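Local coordinates for CrtC domain-containing protein (Fusarium vanettenii 77-13-4, PDB 7A0Q) that is a kievitone hydratase, a lyase that probably adds water to the plant isoflavonoid kievitone, at residues A[80-85]-A[312-317]; A[168-173]-A[212-217]; A[178-183]-A[200-205]. One frame throughout, in Å; residues are numbered along the deposited sequence. Where two conformers were deposited one is given.

Contact 1: A[80-85]-A[312-317]; sequences LDNPVY and DALQTA
Tyr85 meets two kinds of polar group from the loop 312-317, a carboxylate at its hydroxyl and an amide above its ring. Its OH donates a 2.6 Å hydrogen bond to Asp312 OD2, on the syn lone pair, with the carboxylate turned 48° out of the ring plane. Over one face of the same ring, displaced toward the rim, stands the amide nitrogen of Gln315, with NE2 3.4 Å from Tyr85 CZ. The amide is set steeply against the ring, its plane tilted by 78°, so that it meets the aromatic face with its nitrogen end. Gln315 OE1 accepts from the backbone N of Glu311, which probably helps hold the amide at this angle. The tyrosine owes its reach to a chi1 of 51°, which brings CG between its own backbone N and carbonyl carbon.

The contact joins the N-terminal strands to the C-terminal barrel, consistent with two lipocalin-like units packed together. Residues 82-85 connect the antiparallel strands 72-81 and 86-94, whereas 312-317 joins strands 295-308 and 317-328 of the barrel. Both connections are internally braced. Asn82 OD1 accepts from Val84 N in an Asx turn, and Asp312 OD1 takes the Gln315 N-H at 2.9 Å in an Asx motif that overlaps the type I turn from Ala313 to Thr316. One carboxylate thus shapes its own loop with one oxygen and grips the tyrosine with the other.

Beside this polar pair, Leu314 supplies the apolar part: its CD2 touches Leu80 CD2 at 3.9 Å, the two side chains crossing at about a right angle, and Asn82 ND2 lies 3.8 Å from the same Leu314 CD2.

Contact 2: A[168-173]-A[212-217]; sequences FGEGLT and TAAIPS
Pro216 lays its CD over the face of Phe168 in a CH-pi contact, the two side chains crossing at about a right angle. Pro216 CD sits 3.6 Å from the centroid of the Phe168 ring and only 9° off its normal, over the centre of the face. Ile215 runs alongside, pointing the same way as the phenylalanine, with its CG2 4.0 Å from Phe168 CE2. The aromatic ring reaches this place with CG trans to the backbone N (chi1 -175°), and it also meets Trp236 and Phe238 edge-to-face.

Next to the ring, the chain reverses in a type II' turn from Phe168 to Gly171 that joins strands 158-168 and 171-189. Gly169, without a side chain, lets the two backbones close to 4.0 Å between its CA and that of Ile215. The turn presents Glu170 N to Ala214 O at 2.8 Å, while Gly169 CA makes a C-H...O contact with the same oxygen. The CB atoms of Glu170 and Ala214 touch at 3.8 Å, and Thr212 turns its CG2 methyl toward Gly171 N, keeping OG1 for Ala214 N in an ST turn.

Residues 212-217 link strand 202-210 to strand 218-225, which begins the C-terminal barrel. One backbone bond ties this linker to the turn, and Ser344 holds Pro216 O as well; the rest of the contact across the two segments is largely apolar and CH-pi packing.

Contact 3: A[178-183]-A[200-205]; sequences LPSAKT and KSHTWY
Strands 181-183 and 202-205 run antiparallel but splayed, their axes approaching to 4.9 Å at 129°, and a beta bulge shifts the pairing by one residue where the first chain turns a corner at Ser180. Strands 171-189 and 202-210 are antiparallel neighbours here, in the N-terminal lipocalin-like part of the chain. Leu178 and Tyr205 form a hydrogen-bonded antiparallel pair, with Leu178 N 2.7 Å from Tyr205 O. Beyond the bulge Ala181 and Thr203 form another, Ala181 N lying 2.9 Å from Thr203 O.

Between the two pairs, Pro179 O accepts from a side chain, His202 ND1, at 3.2 Å, the bond lying within the imidazole plane and on a carbonyl lone pair. With chi1 at 65°, the histidine CG stands between its backbone N and carbonyl carbon, which brings ND1 to Pro179 O; NE2 is bonded to Tyr336 OH, so both ring nitrogens are engaged. Pro179 itself lies on a face of the Trp204 indole, its CB 3.4 Å from Trp204 CE3 near the rim, while the indole NE1 is held by Asp206. On the face of the sheet that carries Leu178, Ala181, Thr203 and Tyr205, Leu178 CD1 touches Tyr205 CD2 at 3.8 Å.

Farther along, the hydroxyls of Thr183 and Thr203 lie 2.7 Å apart, OG1 to OG1, the side chains crossing at about a right angle. Ala181 O is gripped twice, by Thr203 N on an in-plane lone pair and by Thr183 OG1 from above the carbonyl plane. Where the strands diverge, a water accepts from Thr183 N at 2.7 Å and donates to Ser201 O.

In the fold
Contacts 1 and 2 lie on the same side of the chain's centre, their own centres about 14 Å apart, and they touch: Leu314 CD1 of contact 1 is 4.1 Å from Ile215 CD1 of contact 2. Together they join the N-terminal strands to the C-terminal barrel through loops. Contact 3, between two of the N-terminal strands, lies across the chain's centre, about 26 Å from contact 1 and 28 Å from contact 2, centre to centre. Strand 171-189 serves both contact 2 and contact 3. The Tyr85 side chain is about 8 Å from the magnesium ion, whose site includes Thr86, Ser109 and Ser119, whereas the Trp204 side chain is about 6 Å from a bound imidazole, probably from the crystallisation liquor, which may mark a pocket.

Contact 1: A[80-85]-A[312-317]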
loop_
_atom_site.group_PDB
_atom_site.type_symbol
_atom_site.label_atom_id
_atom_site.label_comp_id
_atom_site.label_asym_id
_atom_site.label_seq_id
_atom_site.Cartn_x
_atom_site.Cartn_y
_atom_site.Cartn_z
ATOM N N LEU A 80 4.240 11.530 2.370
ATOM C CA LEU A 80 3.368 11.889 3.483
ATOM C C LEU A 80 3.479 13.382 3.755
ATOM O O LEU A 80 4.586 13.905 3.937
ATOM C CB LEU A 80 3.728 11.095 4.745
ATOM C CG LEU A 80 2.826 11.410 5.945
ATOM C CD1 LEU A 80 1.414 10.895 5.714
ATOM C CD2 LEU A 80 3.387 10.833 7.234
ATOM N N ASP A 81 2.337 14.065 3.785
ATOM C CA ASP A 81 2.281 15.431 4.284
ATOM C C ASP A 81 1.870 15.411 5.750
ATOM O O ASP A 81 0.914 14.726 6.119
ATOM C CB ASP A 81 1.309 16.296 3.489
ATOM C CG ASP A 81 1.240 17.705 4.043
ATOM O OD1 ASP A 81 2.249 18.430 3.907
ATOM O OD2 ASP A 81 0.209 18.069 4.650
ATOM N N ASN A 82 2.589 16.167 6.575
ATOM C CA ASN A 82 2.365 16.217 8.015
ATOM C C ASN A 82 2.635 17.642 8.474
ATOM O O ASN A 82 3.424 18.349 7.838
ATOM C CB ASN A 82 3.282 15.208 8.733
ATOM C CG ASN A 82 3.222 15.310 10.241
ATOM O OD1 ASN A 82 3.931 16.111 10.851
ATOM N ND2 ASN A 82 2.382 14.488 10.852
ATOM N N PRO A 83 1.977 18.108 9.542
ATOM C CA PRO A 83 2.195 19.502 9.969
ATOM C C PRO A 83 3.630 19.814 10.365
ATOM O O PRO A 83 4.064 20.966 10.226
ATOM C CB PRO A 83 1.234 19.651 11.156
ATOM C CG PRO A 83 0.156 18.668 10.879
ATOM C CD PRO A 83 0.839 17.492 10.245
ATOM N N VAL A 84 4.385 18.828 10.840
ATOM C CA VAL A 84 5.752 19.067 11.297
ATOM C C VAL A 84 6.754 18.960 10.155
ATOM O O VAL A 84 7.721 19.722 10.097
ATOM C CB VAL A 84 6.094 18.090 12.439
ATOM C CG1 VAL A 84 7.483 18.383 12.997
ATOM C CG2 VAL A 84 5.034 18.172 13.531
ATOM N N TYR A 85 6.550 18.014 9.244
ATOM C CA TYR A 85 7.481 17.786 8.149
ATOM C C TYR A 85 6.742 17.021 7.064
ATOM O O TYR A 85 5.624 16.546 7.262
ATOM C CB TYR A 85 8.727 17.013 8.612
ATOM C CG TYR A 85 8.435 15.741 9.398
ATOM C CD1 TYR A 85 7.817 14.648 8.796
ATOM C CD2 TYR A 85 8.786 15.630 10.738
ATOM C CE1 TYR A 85 7.553 13.488 9.502
ATOM C CE2 TYR A 85 8.521 14.474 11.458
ATOM C CZ TYR A 85 7.899 13.407 10.836
ATOM O OH TYR A 85 7.630 12.252 11.536
ATOM N N ASP A 312 12.342 8.978 13.121
ATOM C CA ASP A 312 11.393 8.863 14.227
ATOM C C ASP A 312 10.399 7.755 13.886
ATOM O O ASP A 312 10.538 7.064 12.874
ATOM C CB ASP A 312 10.707 10.207 14.512
ATOM C CG ASP A 312 9.812 10.669 13.376
ATOM O OD1 ASP A 312 9.626 9.916 12.399
ATOM O OD2 ASP A 312 9.271 11.787 13.467
ATOM N N ALA A 313 9.376 7.596 14.728
ATOM C CA ALA A 313 8.433 6.495 14.544
ATOM C C ALA A 313 7.622 6.661 13.262
ATOM O O ALA A 313 7.533 5.735 12.448
ATOM C CB ALA A 313 7.508 6.387 15.760
ATOM N N LEU A 314 7.035 7.839 13.053
ATOM C CA LEU A 314 6.154 8.012 11.900
ATOM C C LEU A 314 6.898 7.892 10.575
ATOM O O LEU A 314 6.278 7.544 9.566
ATOM C CB LEU A 314 5.435 9.359 11.980
ATOM C CG LEU A 314 4.252 9.545 11.021
ATOM C CD1 LEU A 314 3.157 8.538 11.347
ATOM C CD2 LEU A 314 3.730 10.963 11.084
ATOM N N GLN A 315 8.204 8.151 10.558
ATOM C CA GLN A 315 8.968 8.004 9.323
ATOM C C GLN A 315 9.388 6.568 9.050
ATOM O O GLN A 315 9.938 6.295 7.973
ATOM C CB GLN A 315 10.220 8.888 9.366
ATOM C CG GLN A 315 9.945 10.377 9.375
ATOM C CD GLN A 315 11.207 11.183 9.642
ATOM O OE1 GLN A 315 12.319 10.653 9.559
ATOM N NE2 GLN A 315 11.042 12.460 9.966
ATOM N N THR A 316 9.153 5.648 9.986
ATOM C CA THR A 316 9.648 4.280 9.911
ATOM C C THR A 316 8.493 3.328 9.639
ATOM O O THR A 316 7.395 3.516 10.166
ATOM C CB THR A 316 10.349 3.901 11.229
ATOM O OG1 THR A 316 11.465 4.772 11.432
ATOM C CG2 THR A 316 10.838 2.467 11.216
ATOM N N ALA A 317 8.728 2.305 8.814
ATOM C CA ALA A 317 7.677 1.315 8.618
ATOM C C ALA A 317 8.265 0.002 8.131
ATOM O O ALA A 317 9.214 -0.003 7.343
ATOM C CB ALA A 317 6.626 1.803 7.613
#

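Contact 2: A[168-173]-A[212-217]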
loop_
_atom_site.group_PDB
_atom_site.type_symbol
_atom_site.label_atom_id
_atom_site.label_comp_id
_atom_site.label_asym_id
_atom_site.label_seq_id
_atom_site.Cartn_x
_atom_site.Cartn_y
_atom_site.Cartn_z
ATOM N N PHE A 168 -10.554 6.288 12.371
ATOM C CA PHE A 168 -9.107 6.032 12.353
ATOM C C PHE A 168 -8.459 6.978 13.351
ATOM O O PHE A 168 -8.265 8.162 13.055
ATOM C CB PHE A 168 -8.546 6.242 10.951
ATOM C CG PHE A 168 -7.087 5.879 10.791
ATOM C CD1 PHE A 168 -6.680 4.564 10.805
ATOM C CD2 PHE A 168 -6.133 6.869 10.571
ATOM C CE1 PHE A 168 -5.354 4.217 10.633
ATOM C CE2 PHE A 168 -4.792 6.533 10.385
ATOM C CZ PHE A 168 -4.405 5.203 10.420
ATOM N N GLY A 169 -8.117 6.455 14.522
ATOM C CA GLY A 169 -7.677 7.316 15.599
ATOM C C GLY A 169 -8.859 8.027 16.220
ATOM O O GLY A 169 -9.957 7.466 16.301
ATOM N N GLU A 170 -8.661 9.279 16.626
ATOM C CA GLU A 170 -9.731 10.017 17.282
ATOM C C GLU A 170 -10.804 10.502 16.316
ATOM O O GLU A 170 -11.886 10.895 16.767
ATOM C CB GLU A 170 -9.150 11.201 18.058
ATOM C CG GLU A 170 -10.036 11.643 19.209
ATOM C CD GLU A 170 -9.493 12.856 19.950
ATOM O OE1 GLU A 170 -8.638 13.577 19.391
ATOM O OE2 GLU A 170 -9.936 13.085 21.093
ATOM N N GLY A 171 -10.556 10.447 15.010
ATOM C CA GLY A 171 -11.509 10.944 14.033
ATOM C C GLY A 171 -11.594 10.067 12.800
ATOM O O GLY A 171 -11.484 8.840 12.896
ATOM N N LEU A 172 -11.778 10.686 11.640
ATOM C CA LEU A 172 -12.078 9.975 10.404
ATOM C C LEU A 172 -10.855 9.868 9.502
ATOM O O LEU A 172 -9.971 10.730 9.509
ATOM C CB LEU A 172 -13.208 10.686 9.655
ATOM C CG LEU A 172 -14.484 10.814 10.485
ATOM C CD1 LEU A 172 -15.408 11.861 9.876
ATOM C CD2 LEU A 172 -15.158 9.460 10.585
ATOM N N THR A 173 -10.799 8.779 8.740
ATOM C CA THR A 173 -9.924 8.710 7.584
ATOM C C THR A 173 -10.758 8.434 6.343
ATOM O O THR A 173 -11.871 7.906 6.408
ATOM C CB THR A 173 -8.827 7.641 7.731
ATOM O OG1 THR A 173 -7.799 7.880 6.748
ATOM C CG2 THR A 173 -9.384 6.235 7.530
ATOM N N THR A 212 -7.586 14.337 11.629
ATOM C CA THR A 212 -7.098 14.409 13.000
ATOM C C THR A 212 -5.617 14.066 13.048
ATOM O O THR A 212 -5.139 13.207 12.297
ATOM C CB THR A 212 -7.885 13.475 13.934
ATOM O OG1 THR A 212 -7.384 13.596 15.274
ATOM C CG2 THR A 212 -7.779 12.014 13.488
ATOM N N ALA A 213 -4.893 14.758 13.930
ATOM C CA ALA A 213 -3.516 14.393 14.226
ATOM C C ALA A 213 -3.424 13.180 15.141
ATOM O O ALA A 213 -2.391 12.502 15.148
ATOM C CB ALA A 213 -2.782 15.576 14.862
ATOM N N ALA A 214 -4.483 12.885 15.903
ATOM C CA ALA A 214 -4.469 11.772 16.851
ATOM C C ALA A 214 -4.837 10.495 16.104
ATOM O O ALA A 214 -5.974 10.021 16.134
ATOM C CB ALA A 214 -5.414 12.034 18.016
ATOM N N ILE A 215 -3.845 9.929 15.427
ATOM C CA ILE A 215 -4.024 8.677 14.698
ATOM C C ILE A 215 -3.695 7.529 15.647
ATOM O O ILE A 215 -3.229 7.788 16.766
ATOM C CB ILE A 215 -3.161 8.654 13.427
ATOM C CG1 ILE A 215 -1.672 8.800 13.768
ATOM C CG2 ILE A 215 -3.622 9.725 12.465
ATOM C CD1 ILE A 215 -0.773 8.661 12.556
ATOM N N PRO A 216 -3.939 6.265 15.278
ATOM C CA PRO A 216 -3.630 5.164 16.200
ATOM C C PRO A 216 -2.155 5.132 16.572
ATOM O O PRO A 216 -1.291 5.602 15.826
ATOM C CB PRO A 216 -4.036 3.912 15.409
ATOM C CG PRO A 216 -5.104 4.404 14.468
ATOM C CD PRO A 216 -4.652 5.785 14.075
ATOM N N SER A 217 -1.872 4.562 17.745
ATOM C CA SER A 217 -0.486 4.439 18.187
ATOM C C SER A 217 0.328 3.569 17.238
ATOM O O SER A 217 1.516 3.827 17.012
ATOM C CB SER A 217 -0.434 3.867 19.608
ATOM O OG SER A 217 -0.949 2.541 19.635
#

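Contact 3: A[178-183]-A[200-205]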
loop_
_atom_site.group_PDB
_atom_site.type_symbol
_atom_site.label_atom_id
_atom_site.label_comp_id
_atom_site.label_asym_id
_atom_site.label_seq_id
_atom_site.Cartn_x
_atom_site.Cartn_y
_atom_site.Cartn_z
ATOM N N LEU A 178 -6.474 1.423 -5.533
ATOM C CA LEU A 178 -6.634 1.028 -6.928
ATOM C C LEU A 178 -5.724 -0.176 -7.115
ATOM O O LEU A 178 -4.504 -0.009 -7.249
ATOM C CB LEU A 178 -6.236 2.172 -7.869
ATOM C CG LEU A 178 -6.949 3.493 -7.569
ATOM C CD1 LEU A 178 -6.461 4.644 -8.452
ATOM C CD2 LEU A 178 -8.463 3.327 -7.658
ATOM N N PRO A 179 -6.254 -1.412 -7.090
ATOM C CA PRO A 179 -5.399 -2.574 -6.772
ATOM C C PRO A 179 -4.486 -3.095 -7.874
ATOM O O PRO A 179 -3.385 -3.571 -7.575
ATOM C CB PRO A 179 -6.410 -3.666 -6.385
ATOM C CG PRO A 179 -7.693 -2.974 -6.205
ATOM C CD PRO A 179 -7.685 -1.753 -7.052
ATOM N N SER A 180 -4.911 -3.004 -9.132
ATOM C CA SER A 180 -4.230 -3.701 -10.222
ATOM C C SER A 180 -4.083 -2.796 -11.437
ATOM O O SER A 180 -4.448 -3.155 -12.561
ATOM C CB SER A 180 -4.989 -4.976 -10.582
ATOM O OG SER A 180 -4.932 -5.897 -9.513
ATOM N N ALA A 181 -3.520 -1.609 -11.218
ATOM C CA ALA A 181 -3.365 -0.632 -12.287
ATOM C C ALA A 181 -2.313 -1.075 -13.298
ATOM O O ALA A 181 -1.251 -1.582 -12.929
ATOM C CB ALA A 181 -2.959 0.728 -11.702
ATOM N N LYS A 182 -2.617 -0.873 -14.578
ATOM C CA LYS A 182 -1.628 -1.094 -15.631
ATOM C C LYS A 182 -0.396 -0.235 -15.380
ATOM O O LYS A 182 -0.506 0.960 -15.102
ATOM C CB LYS A 182 -2.244 -0.772 -16.996
ATOM C CG LYS A 182 -1.324 -1.045 -18.176
ATOM C CD LYS A 182 -2.022 -0.722 -19.494
ATOM C CE LYS A 182 -1.031 -0.849 -20.654
ATOM N NZ LYS A 182 -1.631 -0.472 -21.965
ATOM N N THR A 183 0.783 -0.849 -15.493
ATOM C CA THR A 183 2.044 -0.252 -15.083
ATOM C C THR A 183 3.061 -0.297 -16.217
ATOM O O THR A 183 3.227 -1.331 -16.864
ATOM C CB THR A 183 2.594 -1.011 -13.871
ATOM O OG1 THR A 183 1.593 -1.033 -12.843
ATOM C CG2 THR A 183 3.858 -0.370 -13.352
ATOM N N LYS A 200 2.692 -8.114 -17.419
ATOM C CA LYS A 200 3.015 -8.990 -16.304
ATOM C C LYS A 200 3.378 -8.178 -15.068
ATOM O O LYS A 200 4.220 -8.576 -14.264
ATOM C CB LYS A 200 4.128 -9.959 -16.694
ATOM C CG LYS A 200 3.654 -10.957 -17.754
ATOM C CD LYS A 200 4.768 -11.855 -18.256
ATOM C CE LYS A 200 4.214 -12.890 -19.241
ATOM N NZ LYS A 200 5.287 -13.747 -19.819
ATOM N N SER A 201 2.705 -7.042 -14.891
ATOM C CA SER A 201 2.971 -6.117 -13.795
ATOM C C SER A 201 1.641 -5.504 -13.356
ATOM O O SER A 201 0.666 -5.490 -14.110
ATOM C CB SER A 201 3.924 -4.990 -14.227
ATOM O OG SER A 201 5.217 -5.486 -14.586
ATOM N N HIS A 202 1.605 -4.982 -12.129
ATOM C CA HIS A 202 0.481 -4.135 -11.737
ATOM C C HIS A 202 0.890 -3.313 -10.530
ATOM O O HIS A 202 1.841 -3.647 -9.829
ATOM C CB HIS A 202 -0.790 -4.939 -11.422
ATOM C CG HIS A 202 -0.667 -5.832 -10.223
ATOM N ND1 HIS A 202 -1.189 -5.508 -8.984
ATOM C CD2 HIS A 202 -0.081 -7.045 -10.079
ATOM C CE1 HIS A 202 -0.932 -6.488 -8.133
ATOM N NE2 HIS A 202 -0.256 -7.429 -8.770
ATOM N N THR A 203 0.156 -2.231 -10.301
ATOM C CA THR A 203 0.441 -1.340 -9.183
ATOM C C THR A 203 -0.815 -1.185 -8.345
ATOM O O THR A 203 -1.901 -0.960 -8.886
ATOM C CB THR A 203 0.926 0.036 -9.674
ATOM O OG1 THR A 203 2.182 -0.122 -10.340
ATOM C CG2 THR A 203 1.112 1.023 -8.512
ATOM N N TRP A 204 -0.667 -1.308 -7.028
ATOM C CA TRP A 204 -1.707 -0.918 -6.090
ATOM C C TRP A 204 -1.363 0.497 -5.656
ATOM O O TRP A 204 -0.321 0.724 -5.031
ATOM C CB TRP A 204 -1.767 -1.859 -4.892
ATOM C CG TRP A 204 -2.830 -1.495 -3.859
ATOM C CD1 TRP A 204 -2.956 -0.313 -3.164
ATOM C CD2 TRP A 204 -3.893 -2.339 -3.407
ATOM N NE1 TRP A 204 -4.035 -0.382 -2.303
ATOM C CE2 TRP A 204 -4.625 -1.615 -2.437
ATOM C CE3 TRP A 204 -4.292 -3.643 -3.722
ATOM C CZ2 TRP A 204 -5.733 -2.158 -1.781
ATOM C CZ3 TRP A 204 -5.390 -4.184 -3.057
ATOM C CH2 TRP A 204 -6.102 -3.437 -2.112
ATOM N N TYR A 205 -2.217 1.441 -6.024
ATOM C CA TYR A 205 -2.102 2.822 -5.592
ATOM C C TYR A 205 -3.089 3.045 -4.451
ATOM O O TYR A 205 -4.275 2.728 -4.580
ATOM C CB TYR A 205 -2.387 3.760 -6.768
ATOM C CG TYR A 205 -2.487 5.210 -6.369
ATOM C CD1 TYR A 205 -1.328 5.983 -6.232
ATOM C CD2 TYR A 205 -3.723 5.814 -6.151
ATOM C CE1 TYR A 205 -1.402 7.312 -5.869
ATOM C CE2 TYR A 205 -3.806 7.152 -5.777
ATOM C CZ TYR A 205 -2.645 7.888 -5.649
ATOM O OH TYR A 205 -2.733 9.214 -5.296
HETATM O O HOH W 1 0.614 -3.511 -15.996
#